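Local coordinates for Ctr9 protein (Myceliophthora thermophila, PDB 6AF0) that probably acts as a tetratricopeptide-repeat scaffold subunit of the Paf1 complex, which associates with RNA polymerase II during transcription, at residues K490-L495 with N535-F540; N61-A66 with Y95-R100; I745-V750 with Q761-V766; A265-G270 with E297-S302. All blocks are in the same frame, centred on the assembly; numbering follows the deposited sequence.

Contact 1 of 4, residues K490-L495 with N535-F540; sequences KALQCL and NNIGCF
A first torsion of -75° sets the ring of Phe-540 opposite its own carbonyl carbon and brings it up against helix 488-504, while Leu-492, with CG turned away from its backbone N (chi1 172°), runs back past it in the other direction. Leu-492 CB and its methyl CD1 both lie 3.8 Å from Phe-540 CB. One face of the ring looks onto the backbone of the facing helix, with Leu-492 N 4.3 Å above the plane of the Phe-540 ring and offset toward its rim. Ala-491 CB reaches Phe-540 CZ at 3.6 Å. Leu-495 comes in near the ring plane and at about a right angle to Phe-540, its CD1 3.9 Å from the edge atom Phe-540 CE2; Asn-536 receives the same methyl on its CB. Nearer the backbone, Leu-495 CB rests 3.7 Å from Ile-537 CG1. The segment axes run at 145°, nearly antiparallel, and segment 535-540 belongs to a tetratricopeptide repeat, a unit built by antiparallel helix packing of this kind. Tyr-483 of helix 473-484 also packs on Ala-491, whereas the amide oxygen of Asn-536 is hydrogen-bonded to the backbone of another protein's chain. No hydrogen bond joins the two segments, so their cohesion is apolar, and the polar end of Asn-536 serves the interface with that other chain.

Contact 2 of 4, residues N61-A66 with Y95-R100; sequences NKIDFA and YLWKSR
Ile-63, in the first turn of helix 63-76, comes nearest by backbone to Lys-98 of helix 82-101, with 7.5 Å between Ile-63 CA and Lys-98 CA. Trp-97 bridges the gap with a face. Its CG is anti to the backbone N (chi1 178°), which swings the indole across Ile-63 at about a right angle. The methylene CG1 of Ile-63 stands 3.7 Å from the centroid of the five-membered ring of Trp-97, 21° off the normal, a CH-pi contact, and Ile-63 CD1 continues over the indole to 3.8 Å from Trp-97 CE2. Asn-61 meets the same indole at its edge, with Asn-61 ND2 4.1 Å from Trp-97 CZ2. The two helices are consecutive in the N-terminal part of the helical array, and the contact lies on its surface. Lys-98 is folded by bends at chi2 and chi3, its CG 4.0 Å from Ile-63 CG2. The charged ends make only a long salt bridge, 3.7 Å between Asp-64 OD2 and Lys-98 NZ. Trp-97 NE1 has a weak hydrogen bond to Glu-101, and Arg-100 forms a salt bridge to an acidic side chain of another protein's chain. Near the helix start, the carboxylate of Asp-64 may also be favoured by the helix dipole; with the ion pair so long, the aliphatic-aromatic cover of Ile-63 on Trp-97 probably contributes much of the adhesion.

Contact 3 of 4, residues I745-V750 with Q761-V766; sequences IAIALV and QIFIKV
Ala-746 and Ile-762 face each other within an antiparallel helical hairpin, in which a short turn returns the chain from helix 739-752 into helix 756-770. The CA atoms of this pair are 6.3 Å apart, the closest pair of CA atoms across the two segments, and the axes of the segments run at 152°. Small size on one side is matched by bulk on the other. Ala-746 CB touches Ile-762 CG2 at 3.7 Å and at the same time stands over the ring of Phe-763, 4.0 Å from its centroid and 18° off the ring normal, in a CH-pi contact displaced toward the rim. Phe-763 arrives there because its CG lies opposite its carbonyl carbon (chi1 -79°), which carries the ring across to the partner helix. Ile-747 meets that ring at the edge rather than the face, its CG1 4.2 Å from Phe-763 CZ, with the side chains at about a right angle. Toward the turn, Leu-749 CD2 approaches Ile-762 CD1 to 4.1 Å. Met-779 and Ile-782 of the following helix 773-785 also pack on Phe-763, so the ring joins three successive helices. Ile-762 also packs on an apolar side chain of another protein's chain. An aromatic ring over an alanine, with an isoleucine at its edge, is consistent with the antiparallel helix pairs from which alpha-solenoids such as tetratricopeptide-repeat proteins are built.

Contact 4 of 4, residues A265-G270 with E297-S302; sequences ANILLG and EYTQKS
The hydroxyl of Ser-302, against which the CG1 and CD1 end of Ile-267 lies, is held by two partners, one earlier and one later in the chain: its OG is hydrogen-bonded to the backbone oxygen of Lys-263 and to the hydroxyl of Thr-312. The first partner ties helix 285-305 to the start of helix 263-279, and the second ties it to helix 310-322. Close by, Ser-302 CB meets Asn-266 CB at 3.5 Å, and Ile-267 CD1 reaches Thr-299 CG2 at 3.9 Å. Thr-299 spends its own OG1 on the carbonyl oxygen of Ala-294, five residues back, where the helix widens into a pi-type turn at 297-299. Such antiparallel pairing of neighbouring helices is the recurring theme of a tetratricopeptide-repeat solenoid; here the segments run at 156° with their axes only 7.6 Å apart. Gly-270 suits that proximity, having no side chain to set between the helices: its N lies 3.6 Å from Tyr-298 CB. Beyond, the phenol ring is covered on one face by Leu-269. That leucine holds CG away from its backbone N (chi1 -160°) and sets CD2 3.7 Å from the centroid of the Tyr-298 ring, 25° off the normal, in a CH-pi contact. Over the opposite face, offset toward the rim, stands the carboxylate carbon of Glu-297, the residue just before Tyr-298, with CD 4.0 Å above the Tyr-298 ring plane.

Overall arrangement
The four contacts sample one extended, largely helical chain, and along the sequence they follow in series as contact 2, contact 4, contact 1 and contact 3. Contacts 2 and 4 share the same side of the chain's centre, with centres 26 Å apart and nearest atoms about 15 Å apart. Contact 1, 19 Å from the centre of the chain, is the most central; contact 3 lies 35 Å from it between centres. The ends of the set, contacts 2 and 3, have their centres 95 Å apart on opposite sides of the chain's centre. None touches another: each is a separate helix-to-helix joint, and residues of all four segment pairs pack on or bond to other protein chains, consistent with a scaffold role.

Contact 1 of 4, residues K490-L495 with N535-F540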
loop_
_atom_site.group_PDB
_atom_site.type_symbol
_atom_site.label_atom_id
_atom_site.label_comp_id
_atom_site.label_asym_id
_atom_site.label_seq_id
_atom_site.Cartn_x
_atom_site.Cartn_y
_atom_site.Cartn_z
ATOM N N LYS A 490 -7.786 -0.802 -13.832
ATOM C CA LYS A 490 -6.857 -0.095 -12.960
ATOM C C LYS A 490 -5.439 -0.475 -13.299
ATOM O O LYS A 490 -4.525 0.353 -13.239
ATOM C CB LYS A 490 -7.104 -0.452 -11.506
ATOM C CG LYS A 490 -8.529 -0.204 -11.067
ATOM C CD LYS A 490 -8.644 0.005 -9.565
ATOM C CE LYS A 490 -10.101 0.011 -9.120
ATOM N NZ LYS A 490 -10.975 0.784 -10.048
ATOM N N ALA A 491 -5.257 -1.747 -13.623
ATOM C CA ALA A 491 -3.959 -2.226 -14.050
ATOM C C ALA A 491 -3.539 -1.512 -15.323
ATOM O O ALA A 491 -2.375 -1.151 -15.471
ATOM C CB ALA A 491 -3.985 -3.726 -14.265
ATOM N N LEU A 492 -4.494 -1.308 -16.228
ATOM C CA LEU A 492 -4.234 -0.613 -17.494
ATOM C C LEU A 492 -3.745 0.825 -17.246
ATOM O O LEU A 492 -2.689 1.253 -17.751
ATOM C CB LEU A 492 -5.504 -0.636 -18.354
ATOM C CG LEU A 492 -5.544 0.183 -19.639
ATOM C CD1 LEU A 492 -4.337 -0.099 -20.502
ATOM C CD2 LEU A 492 -6.841 -0.108 -20.386
ATOM N N GLN A 493 -4.511 1.545 -16.429
ATOM C CA GLN A 493 -4.222 2.941 -16.114
ATOM C C GLN A 493 -2.823 3.029 -15.555
ATOM O O GLN A 493 -2.008 3.822 -16.012
ATOM C CB GLN A 493 -5.239 3.497 -15.114
ATOM C CG GLN A 493 -6.689 3.497 -15.628
ATOM C CD GLN A 493 -7.208 4.858 -16.099
ATOM O OE1 GLN A 493 -6.859 5.901 -15.538
ATOM N NE2 GLN A 493 -8.079 4.844 -17.116
ATOM N N CYS A 494 -2.542 2.177 -14.577
ATOM C CA CYS A 494 -1.201 2.072 -14.001
ATOM C C CYS A 494 -0.149 2.017 -15.098
ATOM O O CYS A 494 0.776 2.812 -15.109
ATOM C CB CYS A 494 -1.063 0.819 -13.120
ATOM S SG CYS A 494 -1.928 0.841 -11.525
ATOM N N LEU A 495 -0.309 1.080 -16.026
ATOM C CA LEU A 495 0.685 0.856 -17.078
ATOM C C LEU A 495 0.735 2.009 -18.040
ATOM O O LEU A 495 1.764 2.240 -18.656
ATOM C CB LEU A 495 0.404 -0.443 -17.843
ATOM C CG LEU A 495 0.613 -1.761 -17.091
ATOM C CD1 LEU A 495 0.641 -2.925 -18.063
ATOM C CD2 LEU A 495 1.900 -1.742 -16.270
ATOM N N ASN A 535 3.493 -4.659 -24.552
ATOM C CA ASN A 535 2.692 -5.874 -24.704
ATOM C C ASN A 535 1.532 -5.905 -23.726
ATOM O O ASN A 535 0.378 -6.074 -24.123
ATOM C CB ASN A 535 3.537 -7.124 -24.505
ATOM C CG ASN A 535 2.757 -8.404 -24.770
ATOM O OD1 ASN A 535 2.907 -9.030 -25.816
ATOM N ND2 ASN A 535 1.914 -8.792 -23.826
ATOM N N ASN A 536 1.831 -5.744 -22.447
ATOM C CA ASN A 536 0.768 -5.830 -21.460
ATOM C C ASN A 536 -0.297 -4.790 -21.744
ATOM O O ASN A 536 -1.484 -5.088 -21.766
ATOM C CB ASN A 536 1.311 -5.703 -20.041
ATOM C CG ASN A 536 2.262 -6.835 -19.673
ATOM O OD1 ASN A 536 2.695 -7.606 -20.527
ATOM N ND2 ASN A 536 2.599 -6.930 -18.388
ATOM N N ILE A 537 0.132 -3.572 -22.021
ATOM C CA ILE A 537 -0.807 -2.512 -22.316
ATOM C C ILE A 537 -1.668 -3.029 -23.442
ATOM O O ILE A 537 -2.893 -2.963 -23.368
ATOM C CB ILE A 537 -0.109 -1.188 -22.708
ATOM C CG1 ILE A 537 0.691 -0.640 -21.523
ATOM C CG2 ILE A 537 -1.138 -0.156 -23.139
ATOM C CD1 ILE A 537 1.489 0.594 -21.829
ATOM N N GLY A 538 -1.018 -3.584 -24.465
ATOM C CA GLY A 538 -1.720 -4.196 -25.610
ATOM C C GLY A 538 -2.768 -5.197 -25.185
ATOM O O GLY A 538 -3.883 -5.172 -25.688
ATOM N N CYS A 539 -2.382 -6.038 -24.220
ATOM C CA CYS A 539 -3.228 -7.075 -23.619
ATOM C C CYS A 539 -4.445 -6.524 -22.917
ATOM O O CYS A 539 -5.532 -7.130 -22.988
ATOM C CB CYS A 539 -2.438 -7.887 -22.587
ATOM S SG CYS A 539 -1.099 -8.907 -23.263
ATOM N N PHE A 540 -4.269 -5.397 -22.223
ATOM C CA PHE A 540 -5.386 -4.795 -21.476
ATOM C C PHE A 540 -6.314 -4.108 -22.435
ATOM O O PHE A 540 -7.540 -4.162 -22.285
ATOM C CB PHE A 540 -4.915 -3.851 -20.358
ATOM C CG PHE A 540 -4.372 -4.574 -19.166
ATOM C CD1 PHE A 540 -5.187 -5.418 -18.415
ATOM C CD2 PHE A 540 -3.044 -4.455 -18.820
ATOM C CE1 PHE A 540 -4.679 -6.113 -17.324
ATOM C CE2 PHE A 540 -2.527 -5.146 -17.734
ATOM C CZ PHE A 540 -3.342 -5.975 -16.982
#

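Contact 2 of 4, residues N61-A66 with Y95-R100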
loop_
_atom_site.group_PDB
_atom_site.type_symbol
_atom_site.label_atom_id
_atom_site.label_comp_id
_atom_site.label_asym_id
_atom_site.label_seq_id
_atom_site.Cartn_x
_atom_site.Cartn_y
_atom_site.Cartn_z
ATOM N N ASN A 61 42.211 24.124 36.084
ATOM C CA ASN A 61 41.496 22.946 35.653
ATOM C C ASN A 61 41.875 21.671 36.370
ATOM O O ASN A 61 41.405 20.598 35.990
ATOM C CB ASN A 61 41.666 22.777 34.131
ATOM C CG ASN A 61 40.370 22.465 33.442
ATOM O OD1 ASN A 61 39.973 21.310 33.327
ATOM N ND2 ASN A 61 39.688 23.501 33.005
ATOM N N LYS A 62 42.708 21.771 37.399
ATOM C CA LYS A 62 43.062 20.586 38.190
ATOM C C LYS A 62 42.053 20.388 39.335
ATOM O O LYS A 62 42.309 20.702 40.482
ATOM C CB LYS A 62 44.507 20.653 38.682
ATOM C CG LYS A 62 45.562 20.372 37.606
ATOM C CD LYS A 62 46.329 21.649 37.273
ATOM C CE LYS A 62 47.561 21.364 36.435
ATOM N NZ LYS A 62 48.105 22.624 35.838
ATOM N N ILE A 63 40.900 19.844 38.975
ATOM C CA ILE A 63 39.722 19.790 39.846
ATOM C C ILE A 63 39.845 18.715 40.926
ATOM O O ILE A 63 39.429 18.923 42.074
ATOM C CB ILE A 63 38.438 19.518 39.019
ATOM C CG1 ILE A 63 38.277 20.538 37.903
ATOM C CG2 ILE A 63 37.185 19.543 39.881
ATOM C CD1 ILE A 63 38.369 21.981 38.339
ATOM N N ASP A 64 40.397 17.560 40.559
ATOM C CA ASP A 64 40.619 16.468 41.525
ATOM C C ASP A 64 41.538 16.870 42.668
ATOM O O ASP A 64 41.185 16.722 43.822
ATOM C CB ASP A 64 41.193 15.257 40.820
ATOM C CG ASP A 64 40.160 14.541 39.992
ATOM O OD1 ASP A 64 39.089 14.199 40.541
ATOM O OD2 ASP A 64 40.417 14.315 38.798
ATOM N N PHE A 65 42.702 17.402 42.333
ATOM C CA PHE A 65 43.570 18.007 43.322
ATOM C C PHE A 65 42.784 18.838 44.337
ATOM O O PHE A 65 42.903 18.647 45.571
ATOM C CB PHE A 65 44.618 18.875 42.624
ATOM C CG PHE A 65 45.708 18.085 41.933
ATOM C CD1 PHE A 65 46.589 18.720 41.081
ATOM C CD2 PHE A 65 45.851 16.714 42.133
ATOM C CE1 PHE A 65 47.587 18.023 40.448
ATOM C CE2 PHE A 65 46.846 16.008 41.486
ATOM C CZ PHE A 65 47.718 16.665 40.648
ATOM N N ALA A 66 41.975 19.748 43.813
ATOM C CA ALA A 66 41.151 20.599 44.652
ATOM C C ALA A 66 40.176 19.788 45.517
ATOM O O ALA A 66 39.979 20.105 46.690
ATOM C CB ALA A 66 40.409 21.596 43.795
ATOM N N TYR A 95 32.015 18.109 42.840
ATOM C CA TYR A 95 31.503 16.793 42.444
ATOM C C TYR A 95 30.499 16.927 41.326
ATOM O O TYR A 95 30.295 15.987 40.565
ATOM C CB TYR A 95 30.844 16.042 43.617
ATOM C CG TYR A 95 31.803 15.269 44.500
ATOM C CD1 TYR A 95 32.966 14.724 43.977
ATOM C CD2 TYR A 95 31.534 15.055 45.847
ATOM C CE1 TYR A 95 33.848 14.015 44.762
ATOM C CE2 TYR A 95 32.418 14.339 46.641
ATOM C CZ TYR A 95 33.580 13.819 46.083
ATOM O OH TYR A 95 34.521 13.090 46.788
ATOM N N LEU A 96 29.843 18.084 41.256
ATOM C CA LEU A 96 28.994 18.399 40.115
ATOM C C LEU A 96 29.871 18.657 38.886
ATOM O O LEU A 96 29.611 18.091 37.825
ATOM C CB LEU A 96 28.053 19.566 40.411
ATOM C CG LEU A 96 27.054 19.277 41.525
ATOM C CD1 LEU A 96 26.168 20.480 41.794
ATOM C CD2 LEU A 96 26.183 18.072 41.216
ATOM N N TRP A 97 30.923 19.459 39.028
ATOM C CA TRP A 97 31.851 19.638 37.916
ATOM C C TRP A 97 32.290 18.275 37.381
ATOM O O TRP A 97 31.946 17.906 36.253
ATOM C CB TRP A 97 33.057 20.472 38.321
ATOM C CG TRP A 97 34.067 20.658 37.253
ATOM C CD1 TRP A 97 34.727 19.685 36.545
ATOM C CD2 TRP A 97 34.585 21.895 36.801
ATOM N NE1 TRP A 97 35.607 20.255 35.661
ATOM C CE2 TRP A 97 35.540 21.616 35.799
ATOM C CE3 TRP A 97 34.328 23.220 37.135
ATOM C CZ2 TRP A 97 36.242 22.621 35.126
ATOM C CZ3 TRP A 97 35.027 24.227 36.464
ATOM C CH2 TRP A 97 35.973 23.919 35.470
ATOM N N LYS A 98 33.016 17.517 38.196
ATOM C CA LYS A 98 33.518 16.205 37.792
ATOM C C LYS A 98 32.412 15.398 37.166
ATOM O O LYS A 98 32.640 14.708 36.196
ATOM C CB LYS A 98 34.136 15.429 38.972
ATOM C CG LYS A 98 35.549 15.884 39.345
ATOM C CD LYS A 98 36.570 15.770 38.208
ATOM C CE LYS A 98 36.780 14.320 37.769
ATOM N NZ LYS A 98 37.565 14.178 36.510
ATOM N N SER A 99 31.213 15.508 37.720
ATOM C CA SER A 99 30.027 14.873 37.137
ATOM C C SER A 99 29.847 15.244 35.684
ATOM O O SER A 99 29.593 14.363 34.846
ATOM C CB SER A 99 28.761 15.266 37.906
ATOM O OG SER A 99 27.609 15.233 37.082
ATOM N N ARG A 100 29.971 16.542 35.393
ATOM C CA ARG A 100 29.722 17.048 34.048
ATOM C C ARG A 100 30.674 16.431 33.013
ATOM O O ARG A 100 30.227 15.906 32.000
ATOM C CB ARG A 100 29.778 18.578 34.020
ATOM C CG ARG A 100 28.586 19.233 34.706
ATOM C CD ARG A 100 28.484 20.737 34.456
ATOM N NE ARG A 100 27.631 21.324 35.487
ATOM C CZ ARG A 100 28.065 21.877 36.622
ATOM N NH1 ARG A 100 29.374 21.994 36.897
ATOM N NH2 ARG A 100 27.165 22.343 37.480
#

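Contact 3 of 4, residues I745-V750 with Q761-V766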
loop_
_atom_site.group_PDB
_atom_site.type_symbol
_atom_site.label_atom_id
_atom_site.label_comp_id
_atom_site.label_asym_id
_atom_site.label_seq_id
_atom_site.Cartn_x
_atom_site.Cartn_y
_atom_site.Cartn_z
ATOM N N ILE A 745 -27.852 -25.404 -14.601
ATOM C CA ILE A 745 -28.656 -25.748 -13.431
ATOM C C ILE A 745 -30.059 -25.142 -13.568
ATOM O O ILE A 745 -31.033 -25.748 -13.137
ATOM C CB ILE A 745 -28.000 -25.299 -12.106
ATOM C CG1 ILE A 745 -26.649 -25.976 -11.909
ATOM C CG2 ILE A 745 -28.865 -25.676 -10.917
ATOM C CD1 ILE A 745 -25.817 -25.359 -10.806
ATOM N N ALA A 746 -30.172 -23.964 -14.178
ATOM C CA ALA A 746 -31.494 -23.373 -14.433
ATOM C C ALA A 746 -32.314 -24.208 -15.436
ATOM O O ALA A 746 -33.540 -24.333 -15.319
ATOM C CB ALA A 746 -31.357 -21.940 -14.915
ATOM N N ILE A 747 -31.623 -24.767 -16.424
ATOM C CA ILE A 747 -32.250 -25.634 -17.412
ATOM C C ILE A 747 -32.659 -26.908 -16.712
ATOM O O ILE A 747 -33.736 -27.445 -16.958
ATOM C CB ILE A 747 -31.311 -25.970 -18.596
ATOM C CG1 ILE A 747 -31.008 -24.703 -19.403
ATOM C CG2 ILE A 747 -31.938 -27.032 -19.506
ATOM C CD1 ILE A 747 -30.055 -24.912 -20.558
ATOM N N ALA A 748 -31.790 -27.405 -15.844
ATOM C CA ALA A 748 -32.141 -28.569 -15.062
ATOM C C ALA A 748 -33.388 -28.218 -14.256
ATOM O O ALA A 748 -34.339 -28.999 -14.148
ATOM C CB ALA A 748 -31.007 -28.939 -14.132
ATOM N N LEU A 749 -33.386 -27.015 -13.711
ATOM C CA LEU A 749 -34.493 -26.591 -12.891
ATOM C C LEU A 749 -35.762 -26.727 -13.698
ATOM O O LEU A 749 -36.646 -27.511 -13.353
ATOM C CB LEU A 749 -34.303 -25.140 -12.435
ATOM C CG LEU A 749 -34.193 -24.939 -10.936
ATOM C CD1 LEU A 749 -33.114 -25.847 -10.371
ATOM C CD2 LEU A 749 -33.873 -23.477 -10.679
ATOM N N VAL A 750 -35.813 -26.005 -14.811
ATOM C CA VAL A 750 -37.061 -25.869 -15.536
ATOM C C VAL A 750 -37.618 -27.225 -15.982
ATOM O O VAL A 750 -38.815 -27.479 -15.909
ATOM C CB VAL A 750 -36.902 -24.941 -16.752
ATOM C CG1 VAL A 750 -35.936 -25.544 -17.748
ATOM C CG2 VAL A 750 -38.247 -24.700 -17.421
ATOM N N GLN A 761 -34.295 -16.352 -12.150
ATOM C CA GLN A 761 -33.284 -15.544 -11.449
ATOM C C GLN A 761 -31.902 -15.788 -12.026
ATOM O O GLN A 761 -31.197 -14.850 -12.416
ATOM C CB GLN A 761 -33.252 -15.869 -9.958
ATOM C CG GLN A 761 -34.526 -15.519 -9.226
ATOM C CD GLN A 761 -34.549 -14.071 -8.808
ATOM O OE1 GLN A 761 -34.332 -13.174 -9.631
ATOM N NE2 GLN A 761 -34.806 -13.830 -7.522
ATOM N N ILE A 762 -31.532 -17.065 -12.065
ATOM C CA ILE A 762 -30.265 -17.505 -12.648
ATOM C C ILE A 762 -30.130 -16.883 -14.021
ATOM O O ILE A 762 -29.170 -16.162 -14.294
ATOM C CB ILE A 762 -30.177 -19.042 -12.782
ATOM C CG1 ILE A 762 -29.998 -19.714 -11.409
ATOM C CG2 ILE A 762 -29.008 -19.424 -13.669
ATOM C CD1 ILE A 762 -31.244 -20.358 -10.847
ATOM N N PHE A 763 -31.133 -17.138 -14.856
ATOM C CA PHE A 763 -31.191 -16.580 -16.195
ATOM C C PHE A 763 -30.957 -15.071 -16.261
ATOM O O PHE A 763 -30.323 -14.625 -17.195
ATOM C CB PHE A 763 -32.506 -16.930 -16.908
ATOM C CG PHE A 763 -32.533 -18.325 -17.465
ATOM C CD1 PHE A 763 -31.493 -18.787 -18.243
ATOM C CD2 PHE A 763 -33.604 -19.178 -17.211
ATOM C CE1 PHE A 763 -31.508 -20.076 -18.744
ATOM C CE2 PHE A 763 -33.620 -20.470 -17.707
ATOM C CZ PHE A 763 -32.566 -20.922 -18.473
ATOM N N ILE A 764 -31.450 -14.285 -15.306
ATOM C CA ILE A 764 -31.378 -12.812 -15.449
ATOM C C ILE A 764 -29.971 -12.298 -15.300
ATOM O O ILE A 764 -29.570 -11.337 -15.987
ATOM C CB ILE A 764 -32.207 -12.019 -14.415
ATOM C CG1 ILE A 764 -33.659 -12.483 -14.382
ATOM C CG2 ILE A 764 -32.176 -10.520 -14.742
ATOM C CD1 ILE A 764 -34.197 -12.569 -12.972
ATOM N N LYS A 765 -29.248 -12.895 -14.361
ATOM C CA LYS A 765 -27.909 -12.434 -14.079
ATOM C C LYS A 765 -26.839 -13.193 -14.850
ATOM O O LYS A 765 -25.745 -12.677 -15.035
ATOM C CB LYS A 765 -27.640 -12.377 -12.573
ATOM C CG LYS A 765 -28.187 -11.100 -11.922
ATOM C CD LYS A 765 -27.981 -9.855 -12.799
ATOM C CE LYS A 765 -27.988 -8.538 -12.031
ATOM N NZ LYS A 765 -26.843 -8.371 -11.087
ATOM N N VAL A 766 -27.152 -14.386 -15.337
ATOM C CA VAL A 766 -26.339 -14.963 -16.413
ATOM C C VAL A 766 -26.492 -14.136 -17.698
ATOM O O VAL A 766 -25.504 -13.895 -18.376
ATOM C CB VAL A 766 -26.604 -16.464 -16.678
ATOM C CG1 VAL A 766 -28.031 -16.720 -17.032
ATOM C CG2 VAL A 766 -25.766 -16.972 -17.832
#

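Contact 4 of 4, residues A265-G270 with E297-S302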
loop_
_atom_site.group_PDB
_atom_site.type_symbol
_atom_site.label_atom_id
_atom_site.label_comp_id
_atom_site.label_asym_id
_atom_site.label_seq_id
_atom_site.Cartn_x
_atom_site.Cartn_y
_atom_site.Cartn_z
ATOM N N ALA A 265 26.785 27.958 21.635
ATOM C CA ALA A 265 26.134 28.862 20.676
ATOM C C ALA A 265 26.485 28.512 19.237
ATOM O O ALA A 265 25.650 28.607 18.339
ATOM C CB ALA A 265 26.497 30.317 20.955
ATOM N N ASN A 266 27.734 28.140 19.010
ATOM C CA ASN A 266 28.145 27.732 17.678
ATOM C C ASN A 266 27.314 26.532 17.154
ATOM O O ASN A 266 26.759 26.576 16.051
ATOM C CB ASN A 266 29.643 27.414 17.671
ATOM C CG ASN A 266 30.526 28.659 17.719
ATOM O OD1 ASN A 266 31.291 28.848 18.668
ATOM N ND2 ASN A 266 30.459 29.493 16.680
ATOM N N ILE A 267 27.218 25.479 17.954
ATOM C CA ILE A 267 26.463 24.301 17.557
ATOM C C ILE A 267 25.034 24.677 17.228
ATOM O O ILE A 267 24.509 24.322 16.157
ATOM C CB ILE A 267 26.446 23.221 18.656
ATOM C CG1 ILE A 267 27.842 22.710 18.923
ATOM C CG2 ILE A 267 25.655 22.009 18.204
ATOM C CD1 ILE A 267 28.523 22.176 17.673
ATOM N N LEU A 268 24.421 25.400 18.154
ATOM C CA LEU A 268 23.025 25.735 18.047
ATOM C C LEU A 268 22.745 26.511 16.756
ATOM O O LEU A 268 21.737 26.274 16.101
ATOM C CB LEU A 268 22.599 26.522 19.282
ATOM C CG LEU A 268 22.640 25.747 20.591
ATOM C CD1 LEU A 268 22.317 26.639 21.786
ATOM C CD2 LEU A 268 21.651 24.612 20.511
ATOM N N LEU A 269 23.663 27.402 16.388
ATOM C CA LEU A 269 23.565 28.170 15.152
ATOM C C LEU A 269 23.731 27.278 13.938
ATOM O O LEU A 269 22.928 27.356 13.010
ATOM C CB LEU A 269 24.602 29.279 15.126
ATOM C CG LEU A 269 24.372 30.463 14.185
ATOM C CD1 LEU A 269 23.001 31.093 14.328
ATOM C CD2 LEU A 269 25.435 31.485 14.530
ATOM N N GLY A 270 24.743 26.414 13.947
ATOM C CA GLY A 270 24.836 25.340 12.944
ATOM C C GLY A 270 23.558 24.499 12.827
ATOM O O GLY A 270 23.191 24.039 11.746
ATOM N N GLU A 297 31.557 25.795 9.284
ATOM C CA GLU A 297 31.805 26.960 10.073
ATOM C C GLU A 297 31.486 26.647 11.507
ATOM O O GLU A 297 32.384 26.584 12.355
ATOM C CB GLU A 297 30.929 28.108 9.611
ATOM C CG GLU A 297 31.408 29.473 10.059
ATOM C CD GLU A 297 30.654 30.600 9.372
ATOM O OE1 GLU A 297 30.162 30.382 8.246
ATOM O OE2 GLU A 297 30.558 31.713 9.937
ATOM N N TYR A 298 30.210 26.408 11.769
ATOM C CA TYR A 298 29.731 26.489 13.125
ATOM C C TYR A 298 29.972 25.242 13.935
ATOM O O TYR A 298 30.104 25.301 15.143
ATOM C CB TYR A 298 28.262 26.860 13.122
ATOM C CG TYR A 298 28.066 28.286 12.747
ATOM C CD1 TYR A 298 28.786 29.278 13.385
ATOM C CD2 TYR A 298 27.168 28.656 11.759
ATOM C CE1 TYR A 298 28.635 30.599 13.057
ATOM C CE2 TYR A 298 26.991 29.990 11.437
ATOM C CZ TYR A 298 27.740 30.954 12.080
ATOM O OH TYR A 298 27.570 32.276 11.732
ATOM N N THR A 299 30.047 24.111 13.273
ATOM C CA THR A 299 30.152 22.883 13.993
ATOM C C THR A 299 31.601 22.540 14.149
ATOM O O THR A 299 32.018 22.037 15.185
ATOM C CB THR A 299 29.410 21.750 13.274
ATOM O OG1 THR A 299 28.084 22.184 12.886
ATOM C CG2 THR A 299 29.326 20.539 14.174
ATOM N N GLN A 300 32.375 22.792 13.104
ATOM C CA GLN A 300 33.805 22.619 13.216
ATOM C C GLN A 300 34.343 23.578 14.272
ATOM O O GLN A 300 35.126 23.167 15.124
ATOM C CB GLN A 300 34.484 22.830 11.863
ATOM C CG GLN A 300 35.990 22.677 11.921
ATOM C CD GLN A 300 36.519 21.870 10.774
ATOM O OE1 GLN A 300 36.287 22.207 9.616
ATOM N NE2 GLN A 300 37.230 20.795 11.088
ATOM N N LYS A 301 33.896 24.837 14.223
ATOM C CA LYS A 301 34.409 25.863 15.122
ATOM C C LYS A 301 34.171 25.380 16.515
ATOM O O LYS A 301 35.086 25.340 17.335
ATOM C CB LYS A 301 33.732 27.223 14.908
ATOM C CG LYS A 301 34.479 28.410 15.536
ATOM C CD LYS A 301 34.314 29.685 14.704
ATOM C CE LYS A 301 35.061 29.639 13.358
ATOM N NZ LYS A 301 36.408 30.280 13.431
ATOM N N SER A 302 32.942 24.958 16.761
ATOM C CA SER A 302 32.577 24.482 18.083
ATOM C C SER A 302 33.319 23.209 18.525
ATOM O O SER A 302 33.513 22.967 19.723
ATOM C CB SER A 302 31.085 24.247 18.154
ATOM O OG SER A 302 30.795 23.402 19.251
#